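Local atomic coordinates of diacylglycerol O-acyltransferase (Marinobacter hydrocarbonoclasticus, PDB entry 6CHJ), a protein that probably transfers the acyl group of acyl-CoA to diacylglycerol, giving triacylglycerol, and also acts as a wax ester synthase. Residues H362-Q372 / I403-N411; V40-K50 / D77-E85. All coordinates share one frame; numbering follows the deposited sequence.

How the contacts relate
Starting from the N terminus, contact 2 (40-50 with 77-85) comes first, closing a loop of 26 residues that holds the hairpin of strands 59-64 and 67-72; it ties helix 39-49 to edge strand 82-86 of the first six-stranded sheet. Contact 1 (362-372 with 403-411) closes a separate loop of 30 residues in the C-terminal half and joins the end of helix 345-365 to the turn before strand 410-417 of the second sheet. The two loops follow in series, neither nested nor crossing. Their centres are about 38 Å apart, on opposite sides of the chain's centre, yet strands 389-390 and 393-401 within the second loop complete the first sheet.

Contact 1: H362-Q372 / I403-N411; sequences HLLTGLAPKWQ and IDMDRLALN
L363, in the last turn of helix 345-365, faces R407 in a type II beta turn from M405 to L408, their CA atoms 6.1 Å apart. R407 carries the contact. It occupies the third place of the turn, where phi is positive, and its side chain runs to the helix end, where carbonyls lack the partners of a continuing helix. A bend at chi3 (-61°) turns the guanidinium so that NH1 donates to L363 O at 2.5 Å, nearly straight and in the guanidinium plane; NE adds a weak bond to the same oxygen at 3.2 Å. The backbone N of G366 lies over the centre of one guanidinium face. Glycine suits this place twice over: its phi is positive, and a CB would run into R407 NH2. Lower on the arginine, CD sits over a face of the H362 ring, 3.9 Å from its centroid, a CH-pi contact. H362 ND1 in turn accepts from A368 N at 3.2 Å, which ties the ring to the loop beyond the helix. An arginine from a beta turn thus supplies donors to a carbonyl in the last turn of the helix, where a positive group probably also suits the helix dipole. In the C-terminal domain it joins the helix to the approach to strand 410-417, which runs parallel to its neighbour 376-380. A leucine in place of R407 would probably leave L363 O without its side-chain donors and the helix end without its nearby positive charge. Beside the arginine, the branched end of L363 brings CD2 to within 3.8 Å of L408 CD1, while its CB meets M405 CE at 3.9 Å. Q372 NE2, whose stronger bond goes to F374 O, donates weakly to R407 O, which N232 ND2 also reaches.

Contact 2: V40-K50 / D77-E85; sequences VAQLADQLRQK and DLEHHFRFE
A44 CB rests on a face of the F84 ring, 3.5 Å from its centroid and 18° off the normal, a close CH-pi contact that a small alanine permits. V40 CG1 adds to the grip at F84 CE1, 3.9 Å away, and A41 CA approaches F84 CZ. Next along the strand, the F82 ring presents its edge to A44 O, while L47 CB lies 3.6 Å from F82 CZ. Both phenylalanines hold CG opposite the backbone N (chi1 172° and -175°) and, two residues apart, project from one side of strand 82-86 onto helix 39-49. The axes of 40-49 and 82-85 run nearly antiparallel, 9.3 Å apart, as a helix packed on one face of a sheet near its edge, where V40 and A44 also touch L119 of the neighbouring strand 115-121. L78 CD2 reaches R48 O at 3.4 Å, near the helix end.

Further out, D77 caps the short helix 78-81 with weak bonds from E79 N and H80 N, and R83, on the strand's other side, holds H80 O side-on through NE and NH2. W165 meets the F82 ring, and T89 of the second subunit packs on A41 and F84.

R48 and E79 bring opposite charges together at the border, but their salt bridge is modelled too close and is doubtful. With no hydrogen bond crossing, the union rests mainly on apolar surfaces, the charged pair probably adding to it.

Contact 1: H362-Q372 / I403-N411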
loop_
_atom_site.group_PDB
_atom_site.type_symbol
_atom_site.label_atom_id
_atom_site.label_comp_id
_atom_site.label_asym_id
_atom_site.label_seq_id
_atom_site.Cartn_x
_atom_site.Cartn_y
_atom_site.Cartn_z
ATOM N N HIS B 362 -4.123 -11.131 -25.881
ATOM C CA HIS B 362 -2.874 -11.643 -25.326
ATOM C C HIS B 362 -2.590 -11.052 -23.942
ATOM O O HIS B 362 -2.169 -11.785 -23.042
ATOM C CB HIS B 362 -1.694 -11.374 -26.246
ATOM C CG HIS B 362 -0.407 -11.912 -25.702
ATOM N ND1 HIS B 362 -0.295 -13.200 -25.216
ATOM C CD2 HIS B 362 0.807 -11.333 -25.526
ATOM C CE1 HIS B 362 0.938 -13.398 -24.782
ATOM N NE2 HIS B 362 1.627 -12.280 -24.960
ATOM N N LEU B 363 -2.772 -9.728 -23.777
ATOM C CA LEU B 363 -2.618 -9.086 -22.465
ATOM C C LEU B 363 -3.459 -9.784 -21.399
ATOM O O LEU B 363 -2.949 -10.147 -20.332
ATOM C CB LEU B 363 -3.002 -7.606 -22.547
ATOM C CG LEU B 363 -1.953 -6.870 -23.377
ATOM C CD1 LEU B 363 -2.417 -5.500 -23.809
ATOM C CD2 LEU B 363 -0.656 -6.791 -22.583
ATOM N N LEU B 364 -4.742 -10.024 -21.712
ATOM C CA LEU B 364 -5.670 -10.602 -20.749
ATOM C C LEU B 364 -5.321 -12.046 -20.406
ATOM O O LEU B 364 -5.567 -12.498 -19.279
ATOM C CB LEU B 364 -7.097 -10.531 -21.299
ATOM C CG LEU B 364 -7.819 -9.190 -21.132
ATOM C CD1 LEU B 364 -9.071 -9.143 -22.001
ATOM C CD2 LEU B 364 -8.163 -8.928 -19.653
ATOM N N THR B 365 -4.781 -12.797 -21.363
ATOM C CA THR B 365 -4.681 -14.237 -21.162
ATOM C C THR B 365 -3.269 -14.788 -21.167
ATOM O O THR B 365 -3.037 -15.824 -20.531
ATOM C CB THR B 365 -5.507 -14.998 -22.213
ATOM O OG1 THR B 365 -4.818 -14.999 -23.475
ATOM C CG2 THR B 365 -6.924 -14.395 -22.352
ATOM N N GLY B 366 -2.316 -14.128 -21.836
ATOM C CA GLY B 366 -0.997 -14.709 -21.989
ATOM C C GLY B 366 -0.971 -15.960 -22.846
ATOM O O GLY B 366 0.007 -16.710 -22.791
ATOM N N LEU B 367 -2.013 -16.206 -23.649
ATOM C CA LEU B 367 -2.116 -17.415 -24.466
ATOM C C LEU B 367 -1.856 -17.177 -25.948
ATOM O O LEU B 367 -2.119 -18.079 -26.751
ATOM C CB LEU B 367 -3.493 -18.059 -24.300
ATOM C CG LEU B 367 -3.707 -18.665 -22.922
ATOM C CD1 LEU B 367 -5.045 -19.396 -22.865
ATOM C CD2 LEU B 367 -2.536 -19.584 -22.599
ATOM N N ALA B 368 -1.347 -15.989 -26.332
ATOM C CA ALA B 368 -1.112 -15.649 -27.731
ATOM C C ALA B 368 0.141 -14.769 -27.927
ATOM O O ALA B 368 0.046 -13.648 -28.455
ATOM C CB ALA B 368 -2.371 -14.973 -28.292
ATOM N N PRO B 369 1.335 -15.273 -27.569
ATOM C CA PRO B 369 2.555 -14.445 -27.633
ATOM C C PRO B 369 2.812 -13.789 -28.981
ATOM O O PRO B 369 3.333 -12.662 -29.046
ATOM C CB PRO B 369 3.668 -15.449 -27.288
ATOM C CG PRO B 369 3.073 -16.805 -27.510
ATOM C CD PRO B 369 1.634 -16.649 -27.129
ATOM N N LYS B 370 2.475 -14.478 -30.068
ATOM C CA LYS B 370 2.634 -13.899 -31.390
ATOM C C LYS B 370 1.769 -12.656 -31.586
ATOM O O LYS B 370 2.020 -11.887 -32.519
ATOM C CB LYS B 370 2.294 -14.939 -32.457
ATOM C CG LYS B 370 3.439 -15.879 -32.834
ATOM C CD LYS B 370 2.936 -16.997 -33.785
ATOM C CE LYS B 370 3.807 -17.130 -35.032
ATOM N NZ LYS B 370 3.068 -17.647 -36.239
ATOM N N TRP B 371 0.758 -12.442 -30.746
ATOM C CA TRP B 371 -0.128 -11.286 -30.873
ATOM C C TRP B 371 0.296 -10.110 -29.985
ATOM O O TRP B 371 -0.450 -9.132 -29.893
ATOM C CB TRP B 371 -1.596 -11.680 -30.565
ATOM C CG TRP B 371 -2.265 -12.540 -31.650
ATOM C CD1 TRP B 371 -1.780 -12.793 -32.907
ATOM C CD2 TRP B 371 -3.518 -13.259 -31.557
ATOM N NE1 TRP B 371 -2.636 -13.620 -33.586
ATOM C CE2 TRP B 371 -3.709 -13.925 -32.789
ATOM C CE3 TRP B 371 -4.486 -13.407 -30.557
ATOM C CZ2 TRP B 371 -4.833 -14.722 -33.049
ATOM C CZ3 TRP B 371 -5.608 -14.205 -30.823
ATOM C CH2 TRP B 371 -5.766 -14.845 -32.059
ATOM N N GLN B 372 1.471 -10.184 -29.338
ATOM C CA GLN B 372 1.884 -9.139 -28.399
ATOM C C GLN B 372 1.750 -7.739 -29.004
ATOM O O GLN B 372 1.270 -6.818 -28.335
ATOM C CB GLN B 372 3.322 -9.395 -27.926
ATOM C CG GLN B 372 3.945 -8.257 -27.100
ATOM C CD GLN B 372 3.460 -8.228 -25.662
ATOM O OE1 GLN B 372 3.422 -9.260 -24.987
ATOM N NE2 GLN B 372 3.068 -7.043 -25.189
ATOM N N ILE B 403 0.686 3.096 -15.380
ATOM C CA ILE B 403 0.215 1.761 -15.016
ATOM C C ILE B 403 1.030 0.721 -15.782
ATOM O O ILE B 403 1.082 0.755 -17.017
ATOM C CB ILE B 403 -1.282 1.594 -15.333
ATOM C CG1 ILE B 403 -2.158 2.562 -14.532
ATOM C CG2 ILE B 403 -1.730 0.152 -15.143
ATOM C CD1 ILE B 403 -3.535 2.770 -15.193
ATOM N N ASP B 404 1.640 -0.209 -15.053
ATOM C CA ASP B 404 2.111 -1.488 -15.565
ATOM C C ASP B 404 1.002 -2.550 -15.531
ATOM O O ASP B 404 0.067 -2.501 -14.718
ATOM C CB ASP B 404 3.285 -2.008 -14.753
ATOM C CG ASP B 404 4.458 -1.087 -14.774
ATOM O OD1 ASP B 404 4.747 -0.500 -15.843
ATOM O OD2 ASP B 404 5.111 -0.972 -13.718
ATOM N N MET B 405 1.166 -3.549 -16.399
ATOM C CA MET B 405 0.272 -4.690 -16.527
ATOM C C MET B 405 1.110 -5.949 -16.709
ATOM O O MET B 405 2.264 -5.882 -17.151
ATOM C CB MET B 405 -0.638 -4.563 -17.758
ATOM C CG MET B 405 -1.892 -3.789 -17.545
ATOM S SD MET B 405 -2.891 -3.944 -19.022
ATOM C CE MET B 405 -3.042 -5.751 -19.108
ATOM N N ASP B 406 0.500 -7.104 -16.388
ATOM C CA ASP B 406 0.977 -8.385 -16.901
ATOM C C ASP B 406 1.276 -8.253 -18.391
ATOM O O ASP B 406 0.414 -7.831 -19.166
ATOM C CB ASP B 406 -0.087 -9.476 -16.703
ATOM C CG ASP B 406 -0.014 -10.176 -15.344
ATOM O OD1 ASP B 406 0.963 -10.006 -14.583
ATOM O OD2 ASP B 406 -0.960 -10.924 -15.042
ATOM N N ARG B 407 2.503 -8.605 -18.781
ATOM C CA ARG B 407 3.028 -8.561 -20.152
ATOM C C ARG B 407 3.226 -7.141 -20.687
ATOM O O ARG B 407 3.508 -6.974 -21.886
ATOM C CB ARG B 407 2.172 -9.395 -21.131
ATOM C CG ARG B 407 2.391 -10.921 -20.962
ATOM C CD ARG B 407 1.202 -11.797 -21.431
ATOM N NE ARG B 407 -0.076 -11.579 -20.730
ATOM C CZ ARG B 407 -0.498 -12.258 -19.661
ATOM N NH1 ARG B 407 -1.685 -11.999 -19.143
ATOM N NH2 ARG B 407 0.259 -13.196 -19.113
ATOM N N LEU B 408 3.112 -6.099 -19.823
ATOM C CA LEU B 408 3.652 -4.751 -20.079
ATOM C C LEU B 408 4.352 -4.285 -18.790
ATOM O O LEU B 408 3.879 -3.404 -18.073
ATOM C CB LEU B 408 2.569 -3.753 -20.509
ATOM C CG LEU B 408 1.922 -4.005 -21.868
ATOM C CD1 LEU B 408 0.606 -3.219 -22.039
ATOM C CD2 LEU B 408 2.922 -3.675 -22.986
ATOM N N ALA B 409 5.525 -4.862 -18.504
ATOM C CA ALA B 409 6.221 -4.538 -17.261
ATOM C C ALA B 409 6.594 -3.061 -17.174
ATOM O O ALA B 409 6.659 -2.513 -16.065
ATOM C CB ALA B 409 7.467 -5.408 -17.108
ATOM N N LEU B 410 6.797 -2.392 -18.318
ATOM C CA LEU B 410 7.341 -1.040 -18.358
ATOM C C LEU B 410 6.377 -0.103 -19.067
ATOM O O LEU B 410 5.860 -0.426 -20.142
ATOM C CB LEU B 410 8.700 -1.015 -19.062
ATOM C CG LEU B 410 9.464 0.316 -19.190
ATOM C CD1 LEU B 410 9.842 0.948 -17.843
ATOM C CD2 LEU B 410 10.719 0.117 -20.011
ATOM N N ASN B 411 6.128 1.052 -18.464
ATOM C CA ASN B 411 5.311 2.081 -19.083
ATOM C C ASN B 411 6.085 3.392 -19.037
ATOM O O ASN B 411 6.436 3.876 -17.952
ATOM C CB ASN B 411 3.960 2.208 -18.384
ATOM C CG ASN B 411 2.994 3.061 -19.165
ATOM O OD1 ASN B 411 3.293 4.205 -19.489
ATOM N ND2 ASN B 411 1.840 2.502 -19.503
#

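Contact 2: V40-K50 / D77-E85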
loop_
_atom_site.group_PDB
_atom_site.type_symbol
_atom_site.label_atom_id
_atom_site.label_comp_id
_atom_site.label_asym_id
_atom_site.label_seq_id
_atom_site.Cartn_x
_atom_site.Cartn_y
_atom_site.Cartn_z
ATOM N N VAL B 40 7.397 23.123 5.400
ATOM C CA VAL B 40 6.502 22.059 4.953
ATOM C C VAL B 40 5.582 21.637 6.097
ATOM O O VAL B 40 4.360 21.537 5.917
ATOM C CB VAL B 40 7.287 20.873 4.359
ATOM C CG1 VAL B 40 6.342 19.926 3.650
ATOM C CG2 VAL B 40 8.324 21.383 3.347
ATOM N N ALA B 41 6.138 21.464 7.305
ATOM C CA ALA B 41 5.289 21.128 8.448
ATOM C C ALA B 41 4.193 22.173 8.651
ATOM O O ALA B 41 3.033 21.820 8.915
ATOM C CB ALA B 41 6.135 20.961 9.705
ATOM N N GLN B 42 4.528 23.462 8.479
ATOM C CA GLN B 42 3.505 24.511 8.470
ATOM C C GLN B 42 2.457 24.253 7.394
ATOM O O GLN B 42 1.256 24.441 7.625
ATOM C CB GLN B 42 4.142 25.888 8.240
ATOM C CG GLN B 42 5.221 26.276 9.223
ATOM C CD GLN B 42 5.164 27.729 9.670
ATOM O OE1 GLN B 42 5.538 28.649 8.927
ATOM N NE2 GLN B 42 4.711 27.940 10.902
ATOM N N LEU B 43 2.903 23.847 6.194
ATOM C CA LEU B 43 1.971 23.627 5.088
ATOM C C LEU B 43 1.024 22.469 5.385
ATOM O O LEU B 43 -0.190 22.550 5.126
ATOM C CB LEU B 43 2.740 23.367 3.790
ATOM C CG LEU B 43 1.882 22.955 2.587
ATOM C CD1 LEU B 43 0.729 23.924 2.394
ATOM C CD2 LEU B 43 2.727 22.842 1.298
ATOM N N ALA B 44 1.572 21.360 5.896
ATOM C CA ALA B 44 0.725 20.211 6.183
ATOM C C ALA B 44 -0.385 20.605 7.139
ATOM O O ALA B 44 -1.538 20.197 6.966
ATOM C CB ALA B 44 1.561 19.066 6.754
ATOM N N ASP B 45 -0.067 21.470 8.108
ATOM C CA ASP B 45 -1.042 21.834 9.130
ATOM C C ASP B 45 -2.263 22.523 8.529
ATOM O O ASP B 45 -3.398 22.224 8.913
ATOM C CB ASP B 45 -0.371 22.706 10.185
ATOM C CG ASP B 45 0.409 21.883 11.187
ATOM O OD1 ASP B 45 -0.114 20.809 11.573
ATOM O OD2 ASP B 45 1.545 22.288 11.561
ATOM N N GLN B 46 -2.066 23.427 7.565
ATOM C CA GLN B 46 -3.227 24.119 7.015
ATOM C C GLN B 46 -3.923 23.321 5.927
ATOM O O GLN B 46 -5.106 23.556 5.670
ATOM C CB GLN B 46 -2.845 25.517 6.496
ATOM C CG GLN B 46 -4.058 26.501 6.467
ATOM C CD GLN B 46 -4.443 27.076 7.856
ATOM O OE1 GLN B 46 -4.554 26.339 8.850
ATOM N NE2 GLN B 46 -4.679 28.388 7.909
ATOM N N LEU B 47 -3.234 22.370 5.290
ATOM C CA LEU B 47 -3.930 21.507 4.343
ATOM C C LEU B 47 -4.879 20.570 5.076
ATOM O O LEU B 47 -5.981 20.286 4.587
ATOM C CB LEU B 47 -2.924 20.723 3.488
ATOM C CG LEU B 47 -2.308 21.503 2.308
ATOM C CD1 LEU B 47 -1.047 20.824 1.751
ATOM C CD2 LEU B 47 -3.327 21.770 1.215
ATOM N N ARG B 48 -4.474 20.098 6.266
ATOM C CA ARG B 48 -5.357 19.261 7.077
ATOM C C ARG B 48 -6.647 19.991 7.406
ATOM O O ARG B 48 -7.720 19.380 7.468
ATOM C CB ARG B 48 -4.655 18.847 8.364
ATOM C CG ARG B 48 -3.553 17.847 8.165
ATOM C CD ARG B 48 -3.226 17.206 9.488
ATOM N NE ARG B 48 -1.792 17.140 9.745
ATOM C CZ ARG B 48 -1.039 16.097 9.416
ATOM N NH1 ARG B 48 -1.598 15.057 8.804
ATOM N NH2 ARG B 48 0.262 16.095 9.696
ATOM N N GLN B 49 -6.558 21.304 7.613
ATOM C CA GLN B 49 -7.741 22.111 7.885
ATOM C C GLN B 49 -8.708 22.076 6.712
ATOM O O GLN B 49 -9.902 21.809 6.886
ATOM C CB GLN B 49 -7.327 23.551 8.198
ATOM C CG GLN B 49 -6.803 23.727 9.598
ATOM C CD GLN B 49 -7.698 23.031 10.585
ATOM O OE1 GLN B 49 -7.331 22.008 11.170
ATOM N NE2 GLN B 49 -8.904 23.565 10.759
ATOM N N LYS B 50 -8.201 22.328 5.504
ATOM C CA LYS B 50 -9.032 22.421 4.312
ATOM C C LYS B 50 -9.852 21.150 4.107
ATOM O O LYS B 50 -9.347 20.150 3.585
ATOM C CB LYS B 50 -8.156 22.720 3.102
ATOM C CG LYS B 50 -7.182 23.862 3.359
ATOM C CD LYS B 50 -7.069 24.791 2.158
ATOM C CE LYS B 50 -8.437 25.360 1.783
ATOM N NZ LYS B 50 -8.392 26.282 0.605
ATOM N N ASP B 77 -12.998 11.152 5.225
ATOM C CA ASP B 77 -12.016 11.339 6.289
ATOM C C ASP B 77 -10.739 11.892 5.652
ATOM O O ASP B 77 -9.923 11.133 5.104
ATOM C CB ASP B 77 -11.810 10.004 7.000
ATOM C CG ASP B 77 -10.707 10.030 8.049
ATOM O OD1 ASP B 77 -9.872 10.953 8.071
ATOM O OD2 ASP B 77 -10.668 9.070 8.852
ATOM N N LEU B 78 -10.558 13.217 5.746
ATOM C CA LEU B 78 -9.480 13.841 4.988
ATOM C C LEU B 78 -8.123 13.328 5.425
ATOM O O LEU B 78 -7.176 13.343 4.632
ATOM C CB LEU B 78 -9.530 15.385 5.070
ATOM C CG LEU B 78 -8.383 16.035 4.278
ATOM C CD1 LEU B 78 -8.675 15.910 2.792
ATOM C CD2 LEU B 78 -8.129 17.480 4.636
ATOM N N GLU B 79 -7.987 12.867 6.660
ATOM C CA GLU B 79 -6.666 12.376 7.025
ATOM C C GLU B 79 -6.433 10.949 6.551
ATOM O O GLU B 79 -5.311 10.428 6.696
ATOM C CB GLU B 79 -6.426 12.486 8.530
ATOM C CG GLU B 79 -4.937 12.625 8.914
ATOM C CD GLU B 79 -4.075 13.500 7.962
ATOM O OE1 GLU B 79 -4.595 14.449 7.312
ATOM O OE2 GLU B 79 -2.843 13.247 7.889
ATOM N N HIS B 80 -7.456 10.314 5.975
ATOM C CA HIS B 80 -7.168 9.131 5.175
ATOM C C HIS B 80 -6.593 9.502 3.808
ATOM O O HIS B 80 -5.631 8.877 3.353
ATOM C CB HIS B 80 -8.422 8.274 4.988
ATOM C CG HIS B 80 -8.213 7.132 4.054
ATOM N ND1 HIS B 80 -7.574 5.968 4.437
ATOM C CD2 HIS B 80 -8.510 6.993 2.740
ATOM C CE1 HIS B 80 -7.501 5.158 3.394
ATOM N NE2 HIS B 80 -8.056 5.756 2.354
ATOM N N HIS B 81 -7.166 10.512 3.136
ATOM C CA HIS B 81 -6.751 10.832 1.772
ATOM C C HIS B 81 -5.510 11.734 1.723
ATOM O O HIS B 81 -4.712 11.632 0.785
ATOM C CB HIS B 81 -7.913 11.484 1.011
ATOM C CG HIS B 81 -9.132 10.622 0.896
ATOM N ND1 HIS B 81 -10.077 10.523 1.897
ATOM C CD2 HIS B 81 -9.579 9.839 -0.115
ATOM C CE1 HIS B 81 -11.045 9.709 1.511
ATOM N NE2 HIS B 81 -10.769 9.281 0.293
ATOM N N PHE B 82 -5.318 12.609 2.704
ATOM C CA PHE B 82 -4.175 13.517 2.735
ATOM C C PHE B 82 -3.146 13.043 3.750
ATOM O O PHE B 82 -3.492 12.759 4.898
ATOM C CB PHE B 82 -4.608 14.940 3.075
ATOM C CG PHE B 82 -3.457 15.867 3.294
ATOM C CD1 PHE B 82 -2.512 16.057 2.293
ATOM C CD2 PHE B 82 -3.303 16.537 4.501
ATOM C CE1 PHE B 82 -1.439 16.903 2.483
ATOM C CE2 PHE B 82 -2.243 17.388 4.704
ATOM C CZ PHE B 82 -1.300 17.570 3.692
ATOM N N ARG B 83 -1.875 12.986 3.342
ATOM C CA ARG B 83 -0.855 12.381 4.185
ATOM C C ARG B 83 0.418 13.203 4.155
ATOM O O ARG B 83 0.844 13.682 3.098
ATOM C CB ARG B 83 -0.558 10.943 3.755
ATOM C CG ARG B 83 -1.788 10.082 3.856
ATOM C CD ARG B 83 -1.502 8.626 3.828
ATOM N NE ARG B 83 -2.742 7.910 3.541
ATOM C CZ ARG B 83 -2.786 6.686 3.040
ATOM N NH1 ARG B 83 -1.653 6.053 2.779
ATOM N NH2 ARG B 83 -3.950 6.101 2.788
ATOM N N PHE B 84 1.020 13.340 5.325
ATOM C CA PHE B 84 2.241 14.087 5.546
ATOM C C PHE B 84 3.314 13.065 5.881
ATOM O O PHE B 84 3.218 12.368 6.899
ATOM C CB PHE B 84 2.045 15.103 6.673
ATOM C CG PHE B 84 3.225 16.013 6.908
ATOM C CD1 PHE B 84 4.125 16.303 5.887
ATOM C CD2 PHE B 84 3.426 16.587 8.161
ATOM C CE1 PHE B 84 5.208 17.139 6.113
ATOM C CE2 PHE B 84 4.506 17.438 8.401
ATOM C CZ PHE B 84 5.397 17.715 7.375
ATOM N N GLU B 85 4.323 12.961 5.015
ATOM C CA GLU B 85 5.372 11.970 5.161
ATOM C C GLU B 85 6.710 12.646 4.912
ATOM O O GLU B 85 6.780 13.804 4.484
ATOM C CB GLU B 85 5.171 10.784 4.195
ATOM C CG GLU B 85 4.133 9.756 4.645
ATOM C CD GLU B 85 3.111 9.430 3.551
ATOM O OE1 GLU B 85 3.176 10.041 2.464
ATOM O OE2 GLU B 85 2.238 8.565 3.781
#